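Polymerase X (Deinococcus radiodurans, PDB 2W9M) probably extends DNA chains from deoxyribonucleoside triphosphates as a family X DNA polymerase, and carries zinc ions in its PHP domain. Local coordinates at residues E18-L23 and R35-A40; P107-S112 and K137-K142; L509-N514 and A536-A541. All coordinates share one frame; numbering follows the deposited sequence.

Contact 1 (E18-L23 and R35-A40); sequences ERTADL and RAYRSA
T20 and A21 meet Y37 and R38 where two helices of the N-terminal helix-hairpin-helix domain pack antiparallel, the axes of their short segments at 154° and 7.9 Å apart at closest approach. Between the two segments no hydrogen bond forms, and apolar contact does the work. A21 sits at the closest backbone pairing, its CA lying 5.6 Å from the CA of Y37. Its single methyl rests on the far helix: A21 CB lies 3.9 Å from R38 N and beside the first carbons of both Y37 and R38. So small a residue suits a place where the two backbones come this near, while the arginine CB supplies the apolar base of a chain whose polar end is carried onward to a weak, long ion pair with D25. Beside the alanine, T20 makes a CH-pi contact: its methyl CG2 lies 4.2 Å from the centroid of the Y37 ring, only 9° off the ring normal. The threonine owes this to its rotation: CG2 stands anti to the backbone N, which points the methyl at the ring, and OG1 turns back to hydrogen-bond the carbonyl of A16. One branch packs on the neighbouring helix while the other is satisfied by its own backbone. L17 and L24 also touch the tyrosine, which suits its place by offering a flat face to the methyl while its hydroxyl reaches beyond, Y37 OH making a weak hydrogen bond with E72 OE1.

Contact 2 (P107-S112 and K137-K142); sequences PKKIRS and KGFGAK
K109 and F139 form an off-centre cation-pi contact that joins helix 107-115, of one helix-hairpin-helix motif, to the G138-F139-G140 turn leading into helix 141-157, the hairpin of the next. Such glycine-hydrophobic-glycine hairpins commonly bind the DNA backbone, and this one may do so. The two side chains come from opposite directions. The lysine chain, extended beyond CG, runs over one face of the phenyl ring: CB and CG lie near the ring atom CZ, K109 CD comes to 3.7 Å from F139 CE2, and CE stands above the plane toward the rim. K109 NZ lies 4.2 Å from the centroid of the F139 ring, 34° off its normal. Beyond the ring, the ammonium makes a weak hydrogen bond of 3.3 Å from K109 NZ to G138 O, and a water bridges the same pair, accepting from NZ and donating to the carbonyl oxygen.

S112 approaches the ring differently. Its OG lies in the ring plane at the edge, 3.6 Å from F139 CE1, while it hydrogen-bonds the carbonyl oxygen of K109 one turn back. With chi1 at 85°, OG stands between the backbone N and the carbonyl carbon, from where it reaches both. G138 has phi of 97°, where a CB would collide with the preceding carbonyl oxygen, so glycine suits the turn. F139 gives the turn its apolar anchor and also touches L133. The lysine thus serves twice: its methylenes cover the aromatic face, and its probable positive charge is likely to be stabilised by ring pi electrons, carbonyl oxygen and water.

Contact 3 (L509-N514 and A536-A541); sequences LKFAIN and AGLTPA
F511 packs against L538 in the PHP domain, a distorted (beta/alpha)7 barrel in this family, where strand 511-514, last of the seven parallel strands, is covered by the loop that follows helix 526-535. The side chains cross at about a right angle, and both leucine methyls touch the ring. L538 CD1 is the nearer, 3.6 Å from F511 CD1, and also near CG; L538 CD2 lies 3.9 Å from F511 CE1. The methyls come at the ring obliquely; with carbon against carbon, the contact is plain van der Waals packing. A broad ring suits a buried strand position, and a forked leucine can place two methyls on it from a loop. Replacing F511 with an alanine would probably open a gap beneath both methyls and deprive L538 of its packing partner on the strand. K510, partly exposed, bends at chi3 (84°) and chi4, bringing K510 CE to 3.8 Å from A541 O, and its NZ makes a weak hydrogen bond to H542 O. Helix 526-535 ends in a Schellman motif, with G537 at a positive phi of 84° that would jam a side chain against the preceding carbonyl oxygen. Strand 511-514 lies between strand 485-489, where V486 touches F511 and I488 touches L538, and the first strand 329-333, whose I331 and zinc ligand H332 meet N514; H542 and V544, backbone-bonded to F511, lead on toward helix 549-561.

In the fold
From the N terminus, the three contacts follow one another in series, none nested and none crossing. Contact 1 closes the short connection between helices 10-26 and 34-45. Contact 2 then closes a span of 24 residues that includes helix 121-130, bringing helix 107-115 to the turn before helix 141-157. These two touch where D22 OD1 packs at 3.6 Å on P107 CG, so the two helix-hairpin-helix domains meet directly. Contact 3 comes much later and closes a span containing helix 526-535 in the zinc-binding PHP domain. It lies across the chain's centre from the others, its nearest atoms about 21 Å from those of contact 2.

Contact 1 (E18-L23 and R35-A40)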
loop_
_atom_site.group_PDB
_atom_site.type_symbol
_atom_site.label_atom_id
_atom_site.label_comp_id
_atom_site.label_asym_id
_atom_site.label_seq_id
_atom_site.Cartn_x
_atom_site.Cartn_y
_atom_site.Cartn_z
ATOM N N GLU A 18 -22.414 -11.868 15.383
ATOM C CA GLU A 18 -21.545 -11.448 16.480
ATOM C C GLU A 18 -20.194 -10.928 15.997
ATOM O O GLU A 18 -19.535 -10.158 16.695
ATOM C CB GLU A 18 -21.338 -12.594 17.472
ATOM C CG GLU A 18 -22.432 -12.709 18.524
ATOM C CD GLU A 18 -22.454 -14.065 19.212
ATOM O OE1 GLU A 18 -22.201 -15.087 18.536
ATOM O OE2 GLU A 18 -22.736 -14.109 20.431
ATOM N N ARG A 19 -19.779 -11.350 14.806
ATOM C CA ARG A 19 -18.503 -10.908 14.254
ATOM C C ARG A 19 -18.637 -9.548 13.569
ATOM O O ARG A 19 -17.655 -8.821 13.427
ATOM C CB ARG A 19 -17.935 -11.945 13.280
ATOM C CG ARG A 19 -16.462 -11.729 12.940
ATOM C CD ARG A 19 -15.905 -12.848 12.069
ATOM N NE ARG A 19 -16.022 -14.163 12.700
ATOM C CZ ARG A 19 -16.824 -15.135 12.270
ATOM N NH1 ARG A 19 -17.585 -14.951 11.198
ATOM N NH2 ARG A 19 -16.859 -16.297 12.910
ATOM N N THR A 20 -19.858 -9.212 13.154
ATOM C CA THR A 20 -20.141 -7.933 12.506
ATOM C C THR A 20 -20.203 -6.784 13.510
ATOM O O THR A 20 -19.794 -5.660 13.210
ATOM C CB THR A 20 -21.469 -7.971 11.724
ATOM O OG1 THR A 20 -21.548 -9.179 10.957
ATOM C CG2 THR A 20 -21.574 -6.767 10.795
ATOM N N ALA A 21 -20.728 -7.062 14.698
ATOM C CA ALA A 21 -20.789 -6.055 15.747
ATOM C C ALA A 21 -19.385 -5.763 16.252
ATOM O O ALA A 21 -19.054 -4.619 16.548
ATOM C CB ALA A 21 -21.693 -6.515 16.891
ATOM N N ASP A 22 -18.564 -6.807 16.346
ATOM C CA ASP A 22 -17.174 -6.661 16.766
ATOM C C ASP A 22 -16.390 -5.796 15.784
ATOM O O ASP A 22 -15.572 -4.969 16.189
ATOM C CB ASP A 22 -16.506 -8.033 16.916
ATOM C CG ASP A 22 -16.886 -8.732 18.215
ATOM O OD1 ASP A 22 -17.086 -8.040 19.237
ATOM O OD2 ASP A 22 -16.975 -9.981 18.213
ATOM N N LEU A 23 -16.649 -5.993 14.492
ATOM C CA LEU A 23 -16.015 -5.206 13.435
ATOM C C LEU A 23 -16.435 -3.733 13.477
ATOM O O LEU A 23 -15.606 -2.839 13.296
ATOM C CB LEU A 23 -16.317 -5.808 12.059
ATOM C CG LEU A 23 -15.442 -6.981 11.614
ATOM C CD1 LEU A 23 -15.985 -7.629 10.349
ATOM C CD2 LEU A 23 -14.020 -6.507 11.396
ATOM N N ARG A 35 -24.969 -2.312 17.958
ATOM C CA ARG A 35 -25.942 -2.771 18.937
ATOM C C ARG A 35 -27.020 -3.603 18.259
ATOM O O ARG A 35 -27.450 -4.624 18.791
ATOM C CB ARG A 35 -26.581 -1.587 19.661
ATOM C CG ARG A 35 -25.941 -1.268 20.993
ATOM C CD ARG A 35 -26.742 -0.228 21.749
ATOM N NE ARG A 35 -26.580 -0.377 23.191
ATOM C CZ ARG A 35 -26.910 0.552 24.083
ATOM N NH1 ARG A 35 -27.418 1.711 23.682
ATOM N NH2 ARG A 35 -26.726 0.325 25.376
ATOM N N ALA A 36 -27.447 -3.163 17.079
ATOM C CA ALA A 36 -28.492 -3.858 16.333
ATOM C C ALA A 36 -28.071 -5.268 15.927
ATOM O O ALA A 36 -28.885 -6.191 15.936
ATOM C CB ALA A 36 -28.903 -3.050 15.111
ATOM N N TYR A 37 -26.802 -5.435 15.567
ATOM C CA TYR A 37 -26.291 -6.750 15.197
ATOM C C TYR A 37 -26.005 -7.610 16.426
ATOM O O TYR A 37 -26.195 -8.826 16.402
ATOM C CB TYR A 37 -25.043 -6.632 14.316
ATOM C CG TYR A 37 -25.360 -6.430 12.851
ATOM C CD1 TYR A 37 -25.185 -5.193 12.243
ATOM C CD2 TYR A 37 -25.845 -7.476 12.079
ATOM C CE1 TYR A 37 -25.481 -5.006 10.904
ATOM C CE2 TYR A 37 -26.145 -7.300 10.741
ATOM C CZ TYR A 37 -25.960 -6.064 10.157
ATOM O OH TYR A 37 -26.258 -5.890 8.823
ATOM N N ARG A 38 -25.558 -6.971 17.500
ATOM C CA ARG A 38 -25.238 -7.682 18.730
ATOM C C ARG A 38 -26.507 -8.216 19.388
ATOM O O ARG A 38 -26.525 -9.332 19.909
ATOM C CB ARG A 38 -24.492 -6.763 19.694
ATOM C CG ARG A 38 -23.476 -7.468 20.574
ATOM C CD ARG A 38 -22.753 -6.475 21.477
ATOM N NE ARG A 38 -22.427 -5.231 20.783
ATOM C CZ ARG A 38 -23.127 -4.106 20.895
ATOM N NH1 ARG A 38 -24.196 -4.062 21.679
ATOM N NH2 ARG A 38 -22.761 -3.023 20.224
ATOM N N SER A 39 -27.568 -7.413 19.353
ATOM C CA SER A 39 -28.848 -7.804 19.940
ATOM C C SER A 39 -29.538 -8.878 19.103
ATOM O O SER A 39 -30.217 -9.751 19.643
ATOM C CB SER A 39 -29.766 -6.590 20.116
ATOM O OG SER A 39 -30.245 -6.118 18.866
ATOM N N ALA A 40 -29.363 -8.814 17.787
ATOM C CA ALA A 40 -29.917 -9.832 16.901
ATOM C C ALA A 40 -29.235 -11.177 17.138
ATOM O O ALA A 40 -29.824 -12.233 16.912
ATOM C CB ALA A 40 -29.780 -9.411 15.445
#

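Contact 2 (P107-S112 and K137-K142)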
loop_
_atom_site.group_PDB
_atom_site.type_symbol
_atom_site.label_atom_id
_atom_site.label_comp_id
_atom_site.label_asym_id
_atom_site.label_seq_id
_atom_site.Cartn_x
_atom_site.Cartn_y
_atom_site.Cartn_z
ATOM N N PRO A 107 -11.218 -7.479 19.706
ATOM C CA PRO A 107 -11.669 -6.192 19.164
ATOM C C PRO A 107 -11.039 -5.010 19.893
ATOM O O PRO A 107 -10.583 -4.061 19.253
ATOM C CB PRO A 107 -13.179 -6.216 19.422
ATOM C CG PRO A 107 -13.526 -7.662 19.501
ATOM C CD PRO A 107 -12.344 -8.324 20.139
ATOM N N LYS A 108 -11.018 -5.079 21.220
ATOM C CA LYS A 108 -10.495 -3.997 22.051
ATOM C C LYS A 108 -8.997 -3.780 21.842
ATOM O O LYS A 108 -8.511 -2.649 21.895
ATOM C CB LYS A 108 -10.802 -4.261 23.534
ATOM C CG LYS A 108 -9.951 -5.354 24.187
ATOM C CD LYS A 108 -10.008 -6.688 23.437
ATOM C CE LYS A 108 -11.309 -7.439 23.689
ATOM N NZ LYS A 108 -12.492 -6.772 23.077
ATOM N N LYS A 109 -8.272 -4.868 21.603
ATOM C CA LYS A 109 -6.834 -4.795 21.383
ATOM C C LYS A 109 -6.523 -4.259 19.989
ATOM O O LYS A 109 -5.659 -3.398 19.824
ATOM C CB LYS A 109 -6.185 -6.164 21.585
ATOM C CG LYS A 109 -6.114 -6.610 23.033
ATOM C CD LYS A 109 -5.093 -7.718 23.210
ATOM C CE LYS A 109 -4.689 -7.866 24.666
ATOM N NZ LYS A 109 -3.428 -8.649 24.811
ATOM N N ILE A 110 -7.231 -4.770 18.988
ATOM C CA ILE A 110 -7.059 -4.287 17.626
ATOM C C ILE A 110 -7.367 -2.798 17.555
ATOM O O ILE A 110 -6.727 -2.055 16.816
ATOM C CB ILE A 110 -7.933 -5.060 16.635
ATOM C CG1 ILE A 110 -7.474 -6.520 16.575
ATOM C CG2 ILE A 110 -7.877 -4.412 15.254
ATOM C CD1 ILE A 110 -7.947 -7.280 15.351
ATOM N N ARG A 111 -8.339 -2.361 18.345
ATOM C CA ARG A 111 -8.699 -0.953 18.378
ATOM C C ARG A 111 -7.637 -0.102 19.069
ATOM O O ARG A 111 -7.404 1.039 18.679
ATOM C CB ARG A 111 -10.060 -0.753 19.040
ATOM C CG ARG A 111 -10.267 0.645 19.563
ATOM C CD ARG A 111 -11.717 1.065 19.477
ATOM N NE ARG A 111 -11.867 2.479 19.801
ATOM C CZ ARG A 111 -12.776 3.279 19.256
ATOM N NH1 ARG A 111 -13.617 2.803 18.348
ATOM N NH2 ARG A 111 -12.838 4.555 19.613
ATOM N N SER A 112 -6.985 -0.653 20.086
ATOM C CA SER A 112 -5.954 0.099 20.793
ATOM C C SER A 112 -4.639 0.107 20.013
ATOM O O SER A 112 -3.851 1.052 20.117
ATOM C CB SER A 112 -5.754 -0.429 22.218
ATOM O OG SER A 112 -4.863 -1.528 22.237
ATOM N N LYS A 137 -1.136 -0.341 27.208
ATOM C CA LYS A 137 -2.130 -0.865 28.137
ATOM C C LYS A 137 -2.736 -2.149 27.586
ATOM O O LYS A 137 -3.235 -2.171 26.459
ATOM C CB LYS A 137 -3.261 0.143 28.335
ATOM C CG LYS A 137 -3.239 0.916 29.638
ATOM C CD LYS A 137 -4.656 1.347 29.984
ATOM C CE LYS A 137 -4.695 2.691 30.687
ATOM N NZ LYS A 137 -6.071 3.264 30.644
ATOM N N GLY A 138 -2.704 -3.214 28.382
ATOM C CA GLY A 138 -3.303 -4.477 27.984
ATOM C C GLY A 138 -2.297 -5.452 27.404
ATOM O O GLY A 138 -2.565 -6.650 27.302
ATOM N N PHE A 139 -1.138 -4.930 27.013
ATOM C CA PHE A 139 -0.036 -5.764 26.555
ATOM C C PHE A 139 1.117 -5.677 27.542
ATOM O O PHE A 139 1.354 -4.631 28.149
ATOM C CB PHE A 139 0.461 -5.311 25.182
ATOM C CG PHE A 139 -0.608 -5.253 24.134
ATOM C CD1 PHE A 139 -1.362 -4.105 23.958
ATOM C CD2 PHE A 139 -0.846 -6.339 23.314
ATOM C CE1 PHE A 139 -2.340 -4.047 22.994
ATOM C CE2 PHE A 139 -1.822 -6.286 22.346
ATOM C CZ PHE A 139 -2.571 -5.139 22.183
ATOM N N GLY A 140 1.836 -6.780 27.694
ATOM C CA GLY A 140 3.049 -6.800 28.486
ATOM C C GLY A 140 4.104 -7.546 27.704
ATOM O O GLY A 140 3.861 -7.929 26.562
ATOM N N ALA A 141 5.266 -7.759 28.311
ATOM C CA ALA A 141 6.347 -8.472 27.644
ATOM C C ALA A 141 5.878 -9.820 27.106
ATOM O O ALA A 141 6.216 -10.207 25.985
ATOM C CB ALA A 141 7.518 -8.660 28.590
ATOM N N LYS A 142 5.089 -10.529 27.904
ATOM C CA LYS A 142 4.667 -11.879 27.547
ATOM C C LYS A 142 3.688 -11.927 26.372
ATOM O O LYS A 142 3.872 -12.712 25.440
ATOM C CB LYS A 142 4.106 -12.610 28.770
ATOM C CG LYS A 142 5.153 -13.432 29.506
ATOM C CD LYS A 142 4.970 -13.391 31.013
ATOM C CE LYS A 142 6.155 -14.041 31.706
ATOM N NZ LYS A 142 6.380 -13.498 33.077
HETATM O O HOH W 1 -2.460 -9.766 27.205
#

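Contact 3 (L509-N514 and A536-A541)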
loop_
_atom_site.group_PDB
_atom_site.type_symbol
_atom_site.label_atom_id
_atom_site.label_comp_id
_atom_site.label_asym_id
_atom_site.label_seq_id
_atom_site.Cartn_x
_atom_site.Cartn_y
_atom_site.Cartn_z
ATOM N N LEU A 509 -1.334 11.007 -18.735
ATOM C CA LEU A 509 -1.993 11.284 -17.464
ATOM C C LEU A 509 -1.096 12.055 -16.506
ATOM O O LEU A 509 0.133 11.998 -16.599
ATOM C CB LEU A 509 -2.443 9.983 -16.793
ATOM C CG LEU A 509 -3.363 9.064 -17.594
ATOM C CD1 LEU A 509 -3.439 7.687 -16.945
ATOM C CD2 LEU A 509 -4.740 9.681 -17.722
ATOM N N LYS A 510 -1.727 12.787 -15.594
ATOM C CA LYS A 510 -1.043 13.287 -14.417
ATOM C C LYS A 510 -1.349 12.317 -13.289
ATOM O O LYS A 510 -2.458 11.805 -13.191
ATOM C CB LYS A 510 -1.523 14.691 -14.058
ATOM C CG LYS A 510 -0.946 15.782 -14.939
ATOM C CD LYS A 510 -0.932 17.125 -14.223
ATOM C CE LYS A 510 0.301 17.276 -13.340
ATOM N NZ LYS A 510 0.443 16.161 -12.362
ATOM N N PHE A 511 -0.369 12.051 -12.442
ATOM C CA PHE A 511 -0.560 11.075 -11.380
ATOM C C PHE A 511 -0.496 11.721 -10.007
ATOM O O PHE A 511 -0.022 12.848 -9.854
ATOM C CB PHE A 511 0.484 9.964 -11.482
ATOM C CG PHE A 511 0.465 9.240 -12.793
ATOM C CD1 PHE A 511 1.196 9.714 -13.867
ATOM C CD2 PHE A 511 -0.294 8.093 -12.956
ATOM C CE1 PHE A 511 1.175 9.056 -15.080
ATOM C CE2 PHE A 511 -0.316 7.429 -14.162
ATOM C CZ PHE A 511 0.422 7.912 -15.228
ATOM N N ALA A 512 -0.982 10.993 -9.010
ATOM C CA ALA A 512 -0.856 11.417 -7.630
ATOM C C ALA A 512 -0.334 10.253 -6.784
ATOM O O ALA A 512 -0.968 9.198 -6.711
ATOM C CB ALA A 512 -2.204 11.907 -7.106
ATOM N N ILE A 513 0.825 10.436 -6.164
ATOM C CA ILE A 513 1.368 9.423 -5.268
ATOM C C ILE A 513 0.823 9.644 -3.862
ATOM O O ILE A 513 1.323 10.482 -3.117
ATOM C CB ILE A 513 2.908 9.433 -5.256
ATOM C CG1 ILE A 513 3.449 9.328 -6.681
ATOM C CG2 ILE A 513 3.448 8.284 -4.421
ATOM C CD1 ILE A 513 4.959 9.478 -6.776
ATOM N N ASN A 514 -0.213 8.886 -3.516
ATOM C CA ASN A 514 -0.933 9.070 -2.256
ATOM C C ASN A 514 -0.763 7.882 -1.313
ATOM O O ASN A 514 -0.874 6.730 -1.730
ATOM C CB ASN A 514 -2.423 9.297 -2.528
ATOM C CG ASN A 514 -2.682 10.511 -3.421
ATOM O OD1 ASN A 514 -1.791 11.335 -3.652
ATOM N ND2 ASN A 514 -3.908 10.625 -3.924
ATOM N N ALA A 536 8.068 3.586 -13.477
ATOM C CA ALA A 536 7.233 4.052 -14.571
ATOM C C ALA A 536 7.893 5.236 -15.276
ATOM O O ALA A 536 7.463 5.652 -16.349
ATOM C CB ALA A 536 5.847 4.420 -14.068
ATOM N N GLY A 537 8.943 5.774 -14.667
ATOM C CA GLY A 537 9.682 6.875 -15.262
ATOM C C GLY A 537 9.075 8.243 -14.993
ATOM O O GLY A 537 9.229 9.168 -15.791
ATOM N N LEU A 538 8.399 8.382 -13.859
ATOM C CA LEU A 538 7.722 9.633 -13.545
ATOM C C LEU A 538 8.661 10.646 -12.900
ATOM O O LEU A 538 9.496 10.296 -12.064
ATOM C CB LEU A 538 6.511 9.387 -12.639
ATOM C CG LEU A 538 5.423 8.472 -13.203
ATOM C CD1 LEU A 538 4.196 8.510 -12.309
ATOM C CD2 LEU A 538 5.069 8.869 -14.631
ATOM N N THR A 539 8.514 11.904 -13.305
ATOM C CA THR A 539 9.250 13.015 -12.712
ATOM C C THR A 539 8.309 13.826 -11.819
ATOM O O THR A 539 7.094 13.614 -11.838
ATOM C CB THR A 539 9.818 13.944 -13.800
ATOM O OG1 THR A 539 8.741 14.502 -14.564
ATOM C CG2 THR A 539 10.750 13.178 -14.731
ATOM N N PRO A 540 8.859 14.759 -11.030
ATOM C CA PRO A 540 7.978 15.598 -10.212
ATOM C C PRO A 540 6.906 16.286 -11.052
ATOM O O PRO A 540 5.841 16.610 -10.529
ATOM C CB PRO A 540 8.932 16.636 -9.624
ATOM C CG PRO A 540 10.248 15.952 -9.585
ATOM C CD PRO A 540 10.283 15.033 -10.771
ATOM N N ALA A 541 7.181 16.496 -12.338
ATOM C CA ALA A 541 6.235 17.184 -13.215
ATOM C C ALA A 541 5.036 16.315 -13.606
ATOM O O ALA A 541 4.009 16.831 -14.043
ATOM C CB ALA A 541 6.941 17.721 -14.457
#